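Local coordinates for protein epidermin leader peptide processing serine protease EpiP (Staphylococcus aureus subsp. aureus, PDB 3QFH) that probably cleaves the leader peptide from the epidermin precursor as a subtilisin-like serine endopeptidase, at residues W103-N106 against K107-N110; E302-V306 against P307-D311; K408-E411 against L412-H416. All blocks are in the same frame, centred on the assembly; numbering follows the deposited sequence.

Contact 1. Residues W103-N106 against K107-N110; sequences WDMN and KITN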
ATOM      1  N   TRP A 103      -3.056 -18.489 -12.236  1.00 27.20           N
ATOM      2  CA  TRP A 103      -3.737 -19.349 -11.277  1.00 26.05           C
ATOM      3  C   TRP A 103      -4.371 -18.566 -10.136  1.00 25.72           C
ATOM      4  O   TRP A 103      -5.429 -18.935  -9.652  1.00 26.98           O
ATOM      5  CB  TRP A 103      -2.797 -20.404 -10.700  1.00 25.07           C
ATOM      6  CG  TRP A 103      -1.587 -19.860 -10.006  1.00 24.80           C
ATOM      7  CD1 TRP A 103      -0.336 -19.718 -10.536  1.00 25.46           C
ATOM      8  CD2 TRP A 103      -1.496 -19.426  -8.645  1.00 26.29           C
ATOM      9  NE1 TRP A 103       0.515 -19.191  -9.600  1.00 25.35           N
ATOM     10  CE2 TRP A 103      -0.174 -19.001  -8.431  1.00 25.22           C
ATOM     11  CE3 TRP A 103      -2.411 -19.343  -7.583  1.00 30.70           C
ATOM     12  CZ2 TRP A 103       0.261 -18.509  -7.197  1.00 27.83           C
ATOM     13  CZ3 TRP A 103      -1.979 -18.851  -6.364  1.00 29.38           C
ATOM     14  CH2 TRP A 103      -0.658 -18.435  -6.180  1.00 28.56           C
ATOM     15  N   ASP A 104      -3.696 -17.515  -9.697  1.00 24.60           N
ATOM     16  CA  ASP A 104      -4.144 -16.698  -8.595  1.00 25.61           C
ATOM     17  C   ASP A 104      -5.448 -15.941  -8.912  1.00 26.32           C
ATOM     18  O   ASP A 104      -6.316 -15.816  -8.058  1.00 26.84           O
ATOM     19  CB  ASP A 104      -3.026 -15.708  -8.216  1.00 26.76           C
ATOM     20  CG  ASP A 104      -2.598 -14.821  -9.394  1.00 30.05           C
ATOM     21  OD1 ASP A 104      -2.321 -15.367 -10.505  1.00 32.52           O
ATOM     22  OD2 ASP A 104      -2.521 -13.588  -9.198  1.00 31.00           O
ATOM     23  N   MET A 105      -5.575 -15.478 -10.157  1.00 26.40           N
ATOM     24  CA  MET A 105      -6.725 -14.721 -10.615  1.00 26.71           C
ATOM     25  C   MET A 105      -7.872 -15.706 -10.866  1.00 27.50           C
ATOM     26  O   MET A 105      -9.042 -15.423 -10.570  1.00 26.71           O
ATOM     27  CB  MET A 105      -6.334 -13.922 -11.880  1.00 27.13           C
ATOM     28  CG  MET A 105      -7.142 -12.661 -12.123  1.00 29.61           C
ATOM     29  SD  MET A 105      -7.041 -11.488 -10.716  1.00 31.33           S
ATOM     30  CE  MET A 105      -5.391 -10.815 -10.801  1.00 21.62           C
ATOM     31  N   ASN A 106      -7.547 -16.891 -11.371  1.00 27.23           N
ATOM     32  CA  ASN A 106      -8.569 -17.908 -11.551  1.00 29.05           C
ATOM     33  C   ASN A 106      -9.176 -18.369 -10.229  1.00 30.17           C
ATOM     34  O   ASN A 106     -10.387 -18.574 -10.135  1.00 30.34           O
ATOM     35  CB  ASN A 106      -8.042 -19.119 -12.335  1.00 28.87           C
ATOM     36  CG  ASN A 106      -8.042 -18.865 -13.822  1.00 31.44           C
ATOM     37  OD1 ASN A 106      -8.921 -19.348 -14.518  1.00 34.79           O
ATOM     38  ND2 ASN A 106      -7.127 -18.024 -14.301  1.00 28.63           N
ATOM     39  N   LYS A 107      -8.326 -18.502  -9.217  1.00 31.16           N
ATOM     40  CA  LYS A 107      -8.732 -18.968  -7.906  1.00 31.35           C
ATOM     41  C   LYS A 107      -9.817 -18.073  -7.284  1.00 30.66           C
ATOM     42  O   LYS A 107     -10.780 -18.559  -6.716  1.00 29.55           O
ATOM     43  CB  LYS A 107      -7.506 -18.995  -6.979  1.00 31.69           C
ATOM     44  CG  LYS A 107      -7.704 -19.716  -5.684  1.00 35.89           C
ATOM     45  CD  LYS A 107      -7.895 -21.207  -5.932  1.00 41.30           C
ATOM     46  CE  LYS A 107      -8.172 -21.978  -4.646  1.00 45.13           C
ATOM     47  NZ  LYS A 107      -9.540 -21.719  -4.103  1.00 45.99           N
ATOM     48  N   ILE A 108      -9.662 -16.772  -7.427  1.00 29.93           N
ATOM     49  CA  ILE A 108     -10.582 -15.833  -6.798  1.00 29.41           C
ATOM     50  C   ILE A 108     -11.792 -15.439  -7.644  1.00 29.71           C
ATOM     51  O   ILE A 108     -12.685 -14.781  -7.136  1.00 31.36           O
ATOM     52  CB  ILE A 108      -9.826 -14.578  -6.302  1.00 28.58           C
ATOM     53  CG1 ILE A 108      -9.371 -13.683  -7.464  1.00 28.02           C
ATOM     54  CG2 ILE A 108      -8.645 -14.999  -5.435  1.00 26.82           C
ATOM     55  CD1 ILE A 108      -8.656 -12.399  -7.037  1.00 24.33           C
ATOM     56  N   THR A 109     -11.836 -15.861  -8.906  1.00 30.11           N
ATOM     57  CA  THR A 109     -12.919 -15.480  -9.812  1.00 30.24           C
ATOM     58  C   THR A 109     -13.725 -16.672 -10.321  1.00 31.80           C
ATOM     59  O   THR A 109     -14.449 -16.543 -11.305  1.00 32.07           O
ATOM     60  CB  THR A 109     -12.352 -14.760 -11.056  1.00 30.23           C
ATOM     61  OG1 THR A 109     -11.486 -15.650 -11.778  1.00 29.18           O
ATOM     62  CG2 THR A 109     -11.582 -13.505 -10.664  1.00 27.33           C
ATOM     63  N   ASN A 110     -13.631 -17.822  -9.659  1.00 33.00           N
ATOM     64  CA  ASN A 110     -14.286 -19.031 -10.171  1.00 33.95           C
ATOM     65  C   ASN A 110     -13.851 -19.293 -11.613  1.00 32.37           C
ATOM     66  O   ASN A 110     -14.676 -19.491 -12.498  1.00 32.09           O
ATOM     67  CB  ASN A 110     -15.827 -18.946 -10.084  1.00 36.00           C
ATOM     68  CG  ASN A 110     -16.395 -19.580  -8.817  1.00 40.89           C
ATOM     69  OD1 ASN A 110     -15.737 -19.664  -7.776  1.00 48.83           O
ATOM     70  ND2 ASN A 110     -17.639 -20.018  -8.907  1.00 47.65           N
TER
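Thr-109 reaches back one turn to Met-105 in a local contact at the C-terminal end of the short helix 103-108, which precedes strand 126-130 of the large parallel sheet. The link is made by the hydroxyl: Thr-109 OG1 donates to Met-105 O at 2.7 Å. It comes in at a C=O...O angle of 136°, tilted 29° from the carbonyl plane. With chi1 at 62°, OG1 is tucked between the backbone N and the carbonyl carbon of Thr-109, where it faces the last turn. Thr-109 CG2 packs close beside the same oxygen, 3.2 Å from Met-105 O. OG1 also accepts from the amide of Gly-112, so one buried hydroxyl ties the helix end to the loop that follows.

Two backbone bonds accompany it. Lys-107 N binds Trp-103 O in the regular i to i+4 manner at 3.0 Å, and Thr-109 N makes a weak i to i+3 bond to Asn-106 O at 3.3 Å.

On the apolar side, bends at chi2 and chi3 curl the methionine chain so that Met-105 SD lies 4.1 Å from Ile-108 CD1, the two side chains running across one another at a slant. Within the first turn, Asp-104 CB sits 3.7 Å above the plane of the Trp-103 indole, toward its rim.

The polar ends find partners in neighbouring parts of the chain: Asp-104 forms a salt bridge with Lys-388 of helix 382-400, Trp-103 NE1 bonds Asn-366 O, and Asn-106 ND2 turns back to Gln-102 O. Trp-103, Asp-104 and Ile-108 all rest on Pro-341 of strand 338-341, while Met-105 packs against Gln-184 of helix 177-186.

Contact 2. Residues E302-V306 against P307-D311; sequences EVKDV and PASMD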
ATOM      1  N   GLU A 302       9.019   0.409  21.512  1.00 62.22           N
ATOM      2  CA  GLU A 302       8.117  -0.489  20.758  1.00 60.58           C
ATOM      3  C   GLU A 302       8.230  -0.296  19.253  1.00 57.72           C
ATOM      4  O   GLU A 302       8.324   0.827  18.766  1.00 57.20           O
ATOM      5  CB  GLU A 302       6.643  -0.357  21.169  1.00 61.00           C
ATOM      6  CG  GLU A 302       6.273  -1.070  22.474  1.00 64.23           C
ATOM      7  CD  GLU A 302       4.772  -1.398  22.579  1.00 68.69           C
ATOM      8  OE1 GLU A 302       4.053  -1.339  21.547  1.00 68.25           O
ATOM      9  OE2 GLU A 302       4.318  -1.748  23.693  1.00 71.65           O
ATOM     10  N   VAL A 303       8.222  -1.411  18.528  1.00 54.80           N
ATOM     11  CA  VAL A 303       8.286  -1.400  17.079  1.00 52.95           C
ATOM     12  C   VAL A 303       6.939  -1.853  16.509  1.00 51.22           C
ATOM     13  O   VAL A 303       6.344  -2.799  17.013  1.00 52.47           O
ATOM     14  CB  VAL A 303       9.399  -2.321  16.573  1.00 52.75           C
ATOM     15  CG1 VAL A 303       9.372  -2.409  15.068  1.00 51.28           C
ATOM     16  CG2 VAL A 303      10.752  -1.818  17.057  1.00 53.66           C
ATOM     17  N   LYS A 304       6.461  -1.180  15.471  1.00 48.94           N
ATOM     18  CA  LYS A 304       5.184  -1.544  14.848  1.00 47.50           C
ATOM     19  C   LYS A 304       5.294  -1.673  13.338  1.00 45.57           C
ATOM     20  O   LYS A 304       6.066  -0.957  12.699  1.00 46.05           O
ATOM     21  CB  LYS A 304       4.099  -0.521  15.174  1.00 47.61           C
ATOM     22  CG  LYS A 304       3.723  -0.446  16.642  1.00 49.89           C
ATOM     23  CD  LYS A 304       2.351   0.194  16.847  1.00 54.41           C
ATOM     24  CE  LYS A 304       1.222  -0.717  16.340  1.00 56.94           C
ATOM     25  NZ  LYS A 304      -0.134  -0.119  16.480  1.00 59.77           N
ATOM     26  N   ASP A 305       4.521  -2.601  12.780  1.00 43.10           N
ATOM     27  CA  ASP A 305       4.467  -2.816  11.343  1.00 41.88           C
ATOM     28  C   ASP A 305       3.393  -1.847  10.841  1.00 39.44           C
ATOM     29  O   ASP A 305       2.227  -2.030  11.149  1.00 38.65           O
ATOM     30  CB  ASP A 305       4.096  -4.280  11.066  1.00 42.93           C
ATOM     31  CG  ASP A 305       4.087  -4.634   9.585  1.00 44.18           C
ATOM     32  OD1 ASP A 305       4.532  -3.818   8.759  1.00 48.73           O
ATOM     33  OD2 ASP A 305       3.632  -5.758   9.251  1.00 48.17           O
ATOM     34  N   VAL A 306       3.785  -0.810  10.096  1.00 37.84           N
ATOM     35  CA  VAL A 306       2.832   0.203   9.642  1.00 35.98           C
ATOM     36  C   VAL A 306       2.866   0.419   8.122  1.00 35.12           C
ATOM     37  O   VAL A 306       3.897   0.262   7.481  1.00 35.61           O
ATOM     38  CB  VAL A 306       3.051   1.549  10.368  1.00 35.70           C
ATOM     39  CG1 VAL A 306       3.160   1.321  11.868  1.00 39.06           C
ATOM     40  CG2 VAL A 306       4.271   2.267   9.855  1.00 35.34           C
ATOM     41  N   PRO A 307       1.724   0.788   7.533  1.00 33.21           N
ATOM     42  CA  PRO A 307       0.439   1.037   8.169  1.00 32.66           C
ATOM     43  C   PRO A 307      -0.429  -0.208   8.424  1.00 32.17           C
ATOM     44  O   PRO A 307      -1.563  -0.064   8.874  1.00 31.28           O
ATOM     45  CB  PRO A 307      -0.259   1.953   7.159  1.00 31.46           C
ATOM     46  CG  PRO A 307       0.257   1.486   5.836  1.00 32.96           C
ATOM     47  CD  PRO A 307       1.676   1.040   6.077  1.00 33.25           C
ATOM     48  N   ALA A 308       0.102  -1.403   8.182  1.00 31.81           N
ATOM     49  CA  ALA A 308      -0.693  -2.632   8.329  1.00 32.09           C
ATOM     50  C   ALA A 308      -1.357  -2.807   9.690  1.00 32.54           C
ATOM     51  O   ALA A 308      -2.457  -3.348   9.759  1.00 32.39           O
ATOM     52  CB  ALA A 308       0.152  -3.881   7.996  1.00 31.08           C
ATOM     53  N   SER A 309      -0.694  -2.381  10.761  1.00 31.88           N
ATOM     54  CA  SER A 309      -1.239  -2.556  12.109  1.00 33.68           C
ATOM     55  C   SER A 309      -1.954  -1.308  12.619  1.00 33.11           C
ATOM     56  O   SER A 309      -2.335  -1.260  13.764  1.00 33.70           O
ATOM     57  CB  SER A 309      -0.114  -2.909  13.093  1.00 34.31           C
ATOM     58  OG  SER A 309       0.819  -1.833  13.175  1.00 38.28           O
ATOM     59  N   MET A 310      -2.129  -0.303  11.775  1.00 32.71           N
ATOM     60  CA  MET A 310      -2.770   0.938  12.216  1.00 33.26           C
ATOM     61  C   MET A 310      -4.293   0.872  12.198  1.00 32.12           C
ATOM     62  O   MET A 310      -4.879  -0.043  11.654  1.00 30.91           O
ATOM     63  CB  MET A 310      -2.283   2.116  11.376  1.00 33.76           C
ATOM     64  CG  MET A 310      -0.899   2.652  11.790  1.00 34.80           C
ATOM     65  SD  MET A 310      -0.380   3.975  10.674  1.00 37.33           S
ATOM     66  CE  MET A 310       1.016   4.688  11.563  1.00 34.99           C
ATOM     67  N   ASP A 311      -4.930   1.859  12.811  1.00 32.07           N
ATOM     68  CA  ASP A 311      -6.379   1.901  12.832  1.00 32.19           C
ATOM     69  C   ASP A 311      -6.921   2.296  11.464  1.00 30.61           C
ATOM     70  O   ASP A 311      -6.290   3.074  10.728  1.00 28.60           O
ATOM     71  CB  ASP A 311      -6.861   2.914  13.876  1.00 33.97           C
ATOM     72  CG  ASP A 311      -6.384   2.577  15.284  1.00 38.47           C
ATOM     73  OD1 ASP A 311      -6.230   1.369  15.607  1.00 45.86           O
ATOM     74  OD2 ASP A 311      -6.171   3.526  16.069  1.00 48.43           O
TER
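A type I beta turn, Pro-307 to Met-310, follows directly on strand 302-306 through a cis peptide bond between Val-306 and Pro-307, and Ser-309 in that turn bonds back to Asp-305 of the strand. Both donors of the serine converge on one acceptor: Ser-309 N binds Asp-305 O at 3.0 Å, 17° from the carbonyl plane, and Ser-309 OG donates to the same oxygen at 2.5 Å, shorter than expected and doubtful in its exact length. A chi1 of 63° sets OG between the serine's own N and carbonyl carbon, on the side facing the strand. Met-310 N closes the turn on Pro-307 O at 3.0 Å.

Lys-304 lies alongside, its CE 3.4 Å from Ser-309 OG; the chain bends at chi3 to bring this methylene over the hydroxyl. On the apolar side the extended Met-310 chain passes across Val-306 and sets CE 3.9 Å from Val-306 CB. Val-306 touches Leu-260 and Met-310 touches Gln-261, both on helix 254-269. The cis bond itself brings Val-306 CB within 3.5 Å of Pro-307 CA.

Asp-305 OD2 bonds Tyr-335 OH and Asn-330 ND2, while its main-chain oxygen takes the serine. The amide bond from Ser-309 N, seconded by the hydroxyl, holds the turn folded back on Asp-305, consistent with a fixed path for the chain beyond the cis proline.

Contact 3. Residues K408-E411 against L412-H416; sequences KAIE and LLYQH. With SO4 (sulfate ion), chain M.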
ATOM      1  N   LYS A 408     -19.662  -0.120   4.291  1.00 32.27           N
ATOM      2  CA  LYS A 408     -20.570  -1.195   3.903  1.00 31.68           C
ATOM      3  C   LYS A 408     -19.892  -2.109   2.885  1.00 30.26           C
ATOM      4  O   LYS A 408     -20.239  -3.276   2.785  1.00 31.19           O
ATOM      5  CB  LYS A 408     -21.870  -0.666   3.283  1.00 32.71           C
ATOM      6  CG  LYS A 408     -22.772   0.134   4.203  1.00 32.72           C
ATOM      7  CD  LYS A 408     -24.080   0.437   3.491  1.00 34.91           C
ATOM      8  CE  LYS A 408     -24.975   1.340   4.315  1.00 36.31           C
ATOM      9  NZ  LYS A 408     -26.196   1.688   3.578  1.00 35.01           N
ATOM     10  N   ALA A 409     -18.973  -1.563   2.092  1.00 29.79           N
ATOM     11  CA  ALA A 409     -18.218  -2.367   1.118  1.00 28.31           C
ATOM     12  C   ALA A 409     -17.277  -3.298   1.857  1.00 27.06           C
ATOM     13  O   ALA A 409     -17.140  -4.468   1.511  1.00 23.91           O
ATOM     14  CB  ALA A 409     -17.424  -1.477   0.170  1.00 28.94           C
ATOM     15  N   ILE A 410     -16.621  -2.765   2.878  1.00 27.28           N
ATOM     16  CA  ILE A 410     -15.702  -3.562   3.694  1.00 27.32           C
ATOM     17  C   ILE A 410     -16.463  -4.698   4.381  1.00 27.56           C
ATOM     18  O   ILE A 410     -16.019  -5.823   4.352  1.00 25.62           O
ATOM     19  CB  ILE A 410     -15.005  -2.700   4.743  1.00 28.76           C
ATOM     20  CG1 ILE A 410     -14.168  -1.626   4.056  1.00 29.94           C
ATOM     21  CG2 ILE A 410     -14.123  -3.548   5.651  1.00 29.83           C
ATOM     22  CD1 ILE A 410     -13.642  -0.560   5.007  1.00 33.46           C
ATOM     23  N   GLU A 411     -17.631  -4.406   4.964  1.00 28.51           N
ATOM     24  CA  GLU A 411     -18.415  -5.443   5.642  1.00 31.00           C
ATOM     25  C   GLU A 411     -18.944  -6.494   4.680  1.00 29.12           C
ATOM     26  O   GLU A 411     -19.011  -7.656   5.028  1.00 27.75           O
ATOM     27  CB  GLU A 411     -19.551  -4.844   6.495  1.00 32.39           C
ATOM     28  CG  GLU A 411     -18.990  -4.048   7.688  1.00 40.52           C
ATOM     29  CD  GLU A 411     -17.982  -4.878   8.535  1.00 46.15           C
ATOM     30  OE1 GLU A 411     -18.316  -6.024   8.910  1.00 51.18           O
ATOM     31  OE2 GLU A 411     -16.864  -4.385   8.820  1.00 47.92           O
ATOM     32  N   LEU A 412     -19.322  -6.084   3.476  1.00 28.54           N
ATOM     33  CA  LEU A 412     -19.776  -7.030   2.474  1.00 28.02           C
ATOM     34  C   LEU A 412     -18.576  -7.930   2.075  1.00 28.02           C
ATOM     35  O   LEU A 412     -18.700  -9.163   2.015  1.00 26.82           O
ATOM     36  CB  LEU A 412     -20.387  -6.288   1.284  1.00 29.15           C
ATOM     37  CG  LEU A 412     -21.119  -7.148   0.250  1.00 28.12           C
ATOM     38  CD1 LEU A 412     -22.206  -6.335  -0.458  1.00 29.52           C
ATOM     39  CD2 LEU A 412     -20.150  -7.804  -0.753  1.00 21.42           C
ATOM     40  N   LEU A 413     -17.415  -7.317   1.864  1.00 26.42           N
ATOM     41  CA  LEU A 413     -16.207  -8.073   1.543  1.00 27.31           C
ATOM     42  C   LEU A 413     -15.949  -9.120   2.635  1.00 27.58           C
ATOM     43  O   LEU A 413     -15.789 -10.303   2.356  1.00 28.00           O
ATOM     44  CB  LEU A 413     -14.997  -7.130   1.393  1.00 25.90           C
ATOM     45  CG  LEU A 413     -13.629  -7.783   1.168  1.00 29.15           C
ATOM     46  CD1 LEU A 413     -13.533  -8.356  -0.228  1.00 27.64           C
ATOM     47  CD2 LEU A 413     -12.480  -6.810   1.402  1.00 31.74           C
ATOM     48  N   TYR A 414     -15.954  -8.685   3.888  1.00 27.84           N
ATOM     49  CA  TYR A 414     -15.653  -9.590   4.983  1.00 29.71           C
ATOM     50  C   TYR A 414     -16.644 -10.724   5.219  1.00 30.83           C
ATOM     51  O   TYR A 414     -16.232 -11.831   5.574  1.00 32.12           O
ATOM     52  CB  TYR A 414     -15.485  -8.827   6.305  1.00 29.91           C
ATOM     53  CG  TYR A 414     -14.288  -7.891   6.376  1.00 32.61           C
ATOM     54  CD1 TYR A 414     -13.207  -8.020   5.497  1.00 31.69           C
ATOM     55  CD2 TYR A 414     -14.175  -6.973   7.423  1.00 33.56           C
ATOM     56  CE1 TYR A 414     -12.095  -7.187   5.591  1.00 33.20           C
ATOM     57  CE2 TYR A 414     -13.056  -6.151   7.541  1.00 34.89           C
ATOM     58  CZ  TYR A 414     -12.019  -6.269   6.621  1.00 34.01           C
ATOM     59  OH  TYR A 414     -10.931  -5.449   6.725  1.00 33.78           O
ATOM     60  N   GLN A 415     -17.932 -10.439   5.055  1.00 30.90           N
ATOM     61  CA  GLN A 415     -18.985 -11.401   5.336  1.00 32.25           C
ATOM     62  C   GLN A 415     -19.441 -12.220   4.151  1.00 31.73           C
ATOM     63  O   GLN A 415     -19.854 -13.344   4.342  1.00 29.92           O
ATOM     64  CB  GLN A 415     -20.205 -10.683   5.934  1.00 33.27           C
ATOM     65  CG  GLN A 415     -19.919  -9.954   7.230  1.00 38.48           C
ATOM     66  CD  GLN A 415     -19.431 -10.886   8.326  1.00 44.97           C
ATOM     67  OE1 GLN A 415     -19.906 -12.023   8.458  1.00 51.33           O
ATOM     68  NE2 GLN A 415     -18.484 -10.408   9.124  1.00 44.97           N
ATOM     69  N   HIS A 416     -19.394 -11.652   2.945  1.00 31.25           N
ATOM     70  CA  HIS A 416     -19.847 -12.367   1.743  1.00 33.34           C
ATOM     71  C   HIS A 416     -18.824 -12.433   0.623  1.00 32.15           C
ATOM     72  O   HIS A 416     -19.111 -12.994  -0.416  1.00 35.38           O
ATOM     73  CB  HIS A 416     -21.122 -11.705   1.183  1.00 33.80           C
ATOM     74  CG  HIS A 416     -22.210 -11.564   2.196  1.00 36.70           C
ATOM     75  ND1 HIS A 416     -23.125 -12.565   2.446  1.00 38.55           N
ATOM     76  CD2 HIS A 416     -22.500 -10.560   3.058  1.00 35.13           C
ATOM     77  CE1 HIS A 416     -23.949 -12.171   3.401  1.00 39.39           C
ATOM     78  NE2 HIS A 416     -23.590 -10.960   3.792  1.00 38.85           N
TER
HETATM   79  S   SO4 M 459     -16.709 -14.167  10.315  1.00 53.03           S
HETATM   80  O1  SO4 M 459     -17.208 -12.949  10.956  1.00 54.46           O
HETATM   81  O2  SO4 M 459     -16.978 -15.350  11.120  1.00 47.68           O
HETATM   82  O3  SO4 M 459     -17.321 -14.288   9.000  1.00 50.82           O
HETATM   83  O4  SO4 M 459     -15.259 -14.050  10.150  1.00 60.19           O
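Four consecutive i to i+4 bonds join Lys-408 through Glu-411 to Leu-412 through Gln-415 in helix 406-416. The middle pair is the straighter, with an N-H...O angle of 163° in each: Leu-413 N to Ala-409 O and Tyr-414 N to Ile-410 O, both 2.9 Å long. The outer two are slightly longer, and Leu-412 N stands above the carbonyl plane of Lys-408, 37° out of it.

Near the C-terminal end, Gln-415 NE2 gives a weak bond of 3.4 Å to sulfate O1. A bend at chi2 turns its amide there, while Gln-415 CG stays 3.3 Å from Glu-411 O. The ion, probably from the crystallisation liquor, is also bound by His-430 ND1, and the His-430 ring stacks with that of Tyr-414.

The Ile-410 and Tyr-414 side chains run alongside each other in a common direction. The CG2 methyl of Ile-410, set opposite the backbone N about the CA-CB bond, lies over a face of the phenol ring in a CH-pi contact, 3.8 Å from the centroid and 27° off the normal. Its nearest ring atom is Tyr-414 CE2, at 3.4 Å. Glu-411 passes obliquely by the tyrosine, its carboxylate nearly perpendicular to the ring and OE2 4.0 Å from Tyr-414 CD2. Ala-409, Leu-412 and Leu-413 pack on helix 382-400.

The tyrosine is thus gripped by a methyl on its face and by the histidine stack, and a sulfate shared by Gln-415 and His-430 would probably draw the histidine toward its protonated form.

From the N terminus, the chain first completes strand 73-78 of the five-stranded mixed sheet and then reaches contact 1, which closes the end of helix 103-108 ahead of strand 126-130 of the parallel sheet. Contact 2 comes much later, turning the chain from strand 302-306, paired with strand 237-241, toward strand 314-319 of that parallel sheet. Contact 3 lies wholly within helix 406-416. All three are local and in series; none nests or crosses. Contacts 1 and 3 both reach helix 382-400, through Lys-388 and Leu-393 respectively, and their centres are about 19 Å apart. Contact 2 lies about 30 Å from contact 1, centre to centre, and packs on helix 254-269.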